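Urea carboxylase (Thermus thermophilus, PDB 3OEP) is of unknown function but unites KipI and KipA homologues in one chain, and was wrongly annotated as an allophanate hydrolase. Local coordinates at residues L29-P41 against R239-G251. Residues are numbered along the deposited sequence; the frame is centred on the assembly and turned at random.
Sequences LRAPPPGLLDAVP and RFLGGHLGLARSG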
loop_
_atom_site.group_PDB
_atom_site.type_symbol
_atom_site.label_atom_id
_atom_site.label_comp_id
_atom_site.label_asym_id
_atom_site.label_seq_id
_atom_site.Cartn_x
_atom_site.Cartn_y
_atom_site.Cartn_z
ATOM N N LEU A 29 0.035 -11.508 15.943
ATOM C CA LEU A 29 -0.361 -10.096 16.001
ATOM C C LEU A 29 -0.684 -9.656 17.440
ATOM O O LEU A 29 -0.540 -8.482 17.792
ATOM C CB LEU A 29 -1.535 -9.823 15.049
ATOM C CG LEU A 29 -1.184 -9.980 13.558
ATOM C CD1 LEU A 29 -2.423 -10.124 12.690
ATOM C CD2 LEU A 29 -0.315 -8.807 13.082
ATOM N N ARG A 30 -1.095 -10.615 18.263
ATOM C CA ARG A 30 -1.337 -10.401 19.688
ATOM C C ARG A 30 -0.040 -10.084 20.442
ATOM O O ARG A 30 -0.038 -9.271 21.369
ATOM C CB ARG A 30 -1.987 -11.667 20.263
ATOM C CG ARG A 30 -2.601 -11.554 21.642
ATOM C CD ARG A 30 -3.285 -12.875 21.990
ATOM N NE ARG A 30 -4.388 -13.145 21.066
ATOM C CZ ARG A 30 -4.672 -14.320 20.498
ATOM N NH1 ARG A 30 -3.939 -15.407 20.722
ATOM N NH2 ARG A 30 -5.709 -14.405 19.673
ATOM N N ALA A 31 1.052 -10.726 20.035
ATOM C CA ALA A 31 2.344 -10.588 20.702
ATOM C C ALA A 31 3.470 -10.691 19.673
ATOM O O ALA A 31 4.197 -11.685 19.638
ATOM C CB ALA A 31 2.492 -11.665 21.769
ATOM N N PRO A 32 3.617 -9.659 18.821
ATOM C CA PRO A 32 4.555 -9.744 17.705
ATOM C C PRO A 32 6.004 -9.740 18.167
ATOM O O PRO A 32 6.394 -8.853 18.928
ATOM C CB PRO A 32 4.246 -8.486 16.883
ATOM C CG PRO A 32 3.619 -7.546 17.838
ATOM C CD PRO A 32 2.862 -8.395 18.818
ATOM N N PRO A 33 6.796 -10.733 17.733
ATOM C CA PRO A 33 8.209 -10.712 18.091
ATOM C C PRO A 33 8.940 -9.566 17.400
ATOM O O PRO A 33 8.571 -9.192 16.282
ATOM C CB PRO A 33 8.730 -12.060 17.584
ATOM C CG PRO A 33 7.765 -12.516 16.589
ATOM C CD PRO A 33 6.441 -11.926 16.944
ATOM N N PRO A 34 9.957 -8.995 18.065
ATOM C CA PRO A 34 10.789 -7.973 17.433
ATOM C C PRO A 34 11.326 -8.451 16.083
ATOM O O PRO A 34 11.876 -9.550 15.993
ATOM C CB PRO A 34 11.928 -7.782 18.436
ATOM C CG PRO A 34 11.342 -8.151 19.743
ATOM C CD PRO A 34 10.324 -9.214 19.476
ATOM N N GLY A 35 11.139 -7.643 15.045
ATOM C CA GLY A 35 11.572 -8.007 13.695
ATOM C C GLY A 35 10.460 -8.498 12.782
ATOM O O GLY A 35 10.645 -8.547 11.566
ATOM N N LEU A 36 9.314 -8.876 13.350
ATOM C CA LEU A 36 8.148 -9.227 12.536
ATOM C C LEU A 36 7.536 -7.951 11.977
ATOM O O LEU A 36 7.191 -7.044 12.738
ATOM C CB LEU A 36 7.097 -9.980 13.350
ATOM C CG LEU A 36 5.894 -10.453 12.527
ATOM C CD1 LEU A 36 6.329 -11.538 11.550
ATOM C CD2 LEU A 36 4.768 -10.939 13.416
ATOM N N LEU A 37 7.408 -7.896 10.652
ATOM C CA LEU A 37 6.900 -6.721 9.951
ATOM C C LEU A 37 5.435 -6.865 9.557
ATOM O O LEU A 37 4.707 -5.880 9.526
ATOM C CB LEU A 37 7.757 -6.444 8.712
ATOM C CG LEU A 37 9.257 -6.282 8.965
ATOM C CD1 LEU A 37 9.988 -5.957 7.671
ATOM C CD2 LEU A 37 9.527 -5.208 10.019
ATOM N N ASP A 38 5.000 -8.085 9.243
ATOM C CA ASP A 38 3.599 -8.332 8.931
ATOM C C ASP A 38 3.279 -9.817 9.027
ATOM O O ASP A 38 4.162 -10.662 8.873
ATOM C CB ASP A 38 3.267 -7.833 7.514
ATOM C CG ASP A 38 1.996 -6.994 7.460
ATOM O OD1 ASP A 38 1.262 -6.924 8.464
ATOM O OD2 ASP A 38 1.731 -6.401 6.394
ATOM N N ALA A 39 2.009 -10.104 9.290
ATOM C CA ALA A 39 1.470 -11.457 9.294
ATOM C C ALA A 39 0.095 -11.360 8.653
ATOM O O ALA A 39 -0.845 -10.817 9.248
ATOM C CB ALA A 39 1.362 -11.986 10.714
ATOM N N VAL A 40 -0.020 -11.855 7.426
ATOM C CA VAL A 40 -1.219 -11.640 6.627
ATOM C C VAL A 40 -1.849 -12.966 6.206
ATOM O O VAL A 40 -1.271 -13.708 5.409
ATOM C CB VAL A 40 -0.918 -10.810 5.365
ATOM C CG1 VAL A 40 -2.231 -10.428 4.666
ATOM C CG2 VAL A 40 -0.107 -9.547 5.706
ATOM N N PRO A 41 -3.041 -13.267 6.738
ATOM C CA PRO A 41 -3.739 -14.465 6.309
ATOM C C PRO A 41 -4.745 -14.170 5.196
ATOM O O PRO A 41 -5.378 -13.114 5.188
ATOM C CB PRO A 41 -4.448 -14.905 7.581
ATOM C CG PRO A 41 -4.837 -13.596 8.229
ATOM C CD PRO A 41 -3.748 -12.604 7.857
ATOM N N ARG A 239 4.126 1.840 7.927
ATOM C CA ARG A 239 3.113 1.276 8.797
ATOM C C ARG A 239 3.278 -0.233 8.766
ATOM O O ARG A 239 3.227 -0.844 7.698
ATOM C CB ARG A 239 1.707 1.666 8.337
ATOM C CG ARG A 239 0.609 1.174 9.266
ATOM C CD ARG A 239 -0.738 1.852 9.007
ATOM N NE ARG A 239 -0.723 3.267 9.404
ATOM C CZ ARG A 239 -0.585 4.318 8.589
ATOM N NH1 ARG A 239 -0.464 4.187 7.269
ATOM N NH2 ARG A 239 -0.573 5.535 9.115
ATOM N N PHE A 240 3.476 -0.815 9.942
ATOM C CA PHE A 240 3.734 -2.240 10.072
ATOM C C PHE A 240 2.579 -2.966 10.749
ATOM O O PHE A 240 1.769 -2.355 11.449
ATOM C CB PHE A 240 5.035 -2.448 10.842
ATOM C CG PHE A 240 6.221 -1.866 10.149
ATOM C CD1 PHE A 240 6.629 -0.565 10.412
ATOM C CD2 PHE A 240 6.902 -2.599 9.195
ATOM C CE1 PHE A 240 7.719 -0.020 9.754
ATOM C CE2 PHE A 240 7.991 -2.060 8.531
ATOM C CZ PHE A 240 8.400 -0.768 8.811
ATOM N N LEU A 241 2.509 -4.274 10.510
ATOM C CA LEU A 241 1.526 -5.163 11.143
ATOM C C LEU A 241 0.082 -4.763 10.810
ATOM O O LEU A 241 -0.835 -5.011 11.594
ATOM C CB LEU A 241 1.748 -5.231 12.662
ATOM C CG LEU A 241 3.143 -5.714 13.089
ATOM C CD1 LEU A 241 3.361 -5.478 14.577
ATOM C CD2 LEU A 241 3.353 -7.174 12.743
ATOM N N GLY A 242 -0.110 -4.165 9.635
ATOM C CA GLY A 242 -1.439 -3.731 9.188
ATOM C C GLY A 242 -1.943 -4.392 7.917
ATOM O O GLY A 242 -3.054 -4.106 7.471
ATOM N N GLY A 243 -1.142 -5.272 7.322
ATOM C CA GLY A 243 -1.521 -5.921 6.070
ATOM C C GLY A 243 -2.783 -6.756 6.156
ATOM O O GLY A 243 -3.527 -6.878 5.180
ATOM N N HIS A 244 -3.039 -7.325 7.330
ATOM C CA HIS A 244 -4.244 -8.123 7.552
ATOM C C HIS A 244 -5.534 -7.288 7.479
ATOM O O HIS A 244 -6.635 -7.845 7.415
ATOM C CB HIS A 244 -4.154 -8.876 8.892
ATOM C CG HIS A 244 -4.262 -7.997 10.102
ATOM N ND1 HIS A 244 -3.252 -7.149 10.506
ATOM C CD2 HIS A 244 -5.262 -7.847 11.002
ATOM C CE1 HIS A 244 -3.630 -6.511 11.602
ATOM N NE2 HIS A 244 -4.843 -6.920 11.926
ATOM N N LEU A 245 -5.390 -5.966 7.497
ATOM C CA LEU A 245 -6.517 -5.043 7.370
ATOM C C LEU A 245 -6.552 -4.349 6.015
ATOM O O LEU A 245 -7.459 -3.560 5.754
ATOM C CB LEU A 245 -6.435 -3.976 8.457
ATOM C CG LEU A 245 -6.412 -4.485 9.899
ATOM C CD1 LEU A 245 -6.045 -3.329 10.835
ATOM C CD2 LEU A 245 -7.744 -5.112 10.265
ATOM N N GLY A 246 -5.562 -4.615 5.165
ATOM C CA GLY A 246 -5.447 -3.933 3.881
ATOM C C GLY A 246 -4.601 -2.675 3.887
ATOM O O GLY A 246 -4.603 -1.932 2.911
ATOM N N LEU A 247 -3.880 -2.427 4.982
ATOM C CA LEU A 247 -3.084 -1.215 5.112
ATOM C C LEU A 247 -1.692 -1.433 4.542
ATOM O O LEU A 247 -0.980 -2.349 4.953
ATOM C CB LEU A 247 -3.006 -0.785 6.577
ATOM C CG LEU A 247 -4.346 -0.389 7.192
ATOM C CD1 LEU A 247 -4.222 -0.284 8.705
ATOM C CD2 LEU A 247 -4.863 0.905 6.580
ATOM N N ALA A 248 -1.319 -0.592 3.581
ATOM C CA ALA A 248 -0.029 -0.705 2.900
ATOM C C ALA A 248 1.127 -0.355 3.833
ATOM O O ALA A 248 0.942 0.335 4.837
ATOM C CB ALA A 248 -0.004 0.208 1.671
ATOM N N ARG A 249 2.320 -0.828 3.483
ATOM C CA ARG A 249 3.535 -0.486 4.210
ATOM C C ARG A 249 3.765 1.023 4.182
ATOM O O ARG A 249 4.102 1.630 5.199
ATOM C CB ARG A 249 4.733 -1.193 3.570
ATOM C CG ARG A 249 6.088 -0.842 4.161
ATOM C CD ARG A 249 6.161 -1.081 5.654
ATOM N NE ARG A 249 5.455 -2.293 6.037
ATOM C CZ ARG A 249 5.864 -3.530 5.778
ATOM N NH1 ARG A 249 7.004 -3.758 5.126
ATOM N NH2 ARG A 249 5.113 -4.558 6.165
ATOM N N SER A 250 3.587 1.614 3.003
ATOM C CA SER A 250 3.841 3.036 2.800
ATOM C C SER A 250 5.289 3.359 3.211
ATOM O O SER A 250 6.183 2.542 3.006
ATOM C CB SER A 250 2.800 3.880 3.547
ATOM O OG SER A 250 2.924 5.263 3.247
ATOM N N GLY A 251 5.528 4.528 3.794
ATOM C CA GLY A 251 6.890 4.947 4.093
ATOM C C GLY A 251 7.584 5.478 2.846
ATOM O O GLY A 251 6.941 5.695 1.819
HETATM O O HOH W 1 -0.782 -7.850 9.359
HETATM O O HOH W 2 2.359 -3.948 7.092
HETATM O O HOH W 3 -6.674 -10.562 6.501
#
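L29 sets CD1 squarely over one face of the H244 imidazole, a CH-pi contact 3.8 Å from the ring centroid, while L245 CG packs on the opposite face near the rim and L241 O lies at the ring edge. With chi1 at 71°, the H244 ring stands between its own backbone N and carbonyl carbon, and P41 CD rests on its CB. The R249 guanidinium has F240 CD2 over one face; D38 CB, R239 O and a water meet its edge. R249 NE donates nearly in that plane to R239 O, R249 NH2 is salt-bridged to E49, and D38 OD2 is a longer ionic partner of R249 NH2 at 3.9 Å. The L37 and F240 side chains lie side by side, and the L241 methyls reach L29, P32 and L36. L37 O takes the L241 N-H at 2.9 Å. D38 OD1 accepts G243 N at 3.1 Å through its syn lone pair, and one water joins A39 O to H244 N and ND1. An asparagine in place of D38 would probably leave R249 without its second negative charge. G243 lies so close to the carboxylate and V40 that a side chain would clash. The backbones of L37 and D38 both pair with E49 of the next strand, a classic beta bulge in edge strand 36-42, where the KipI-like part docks against a loop of the KipA-like part.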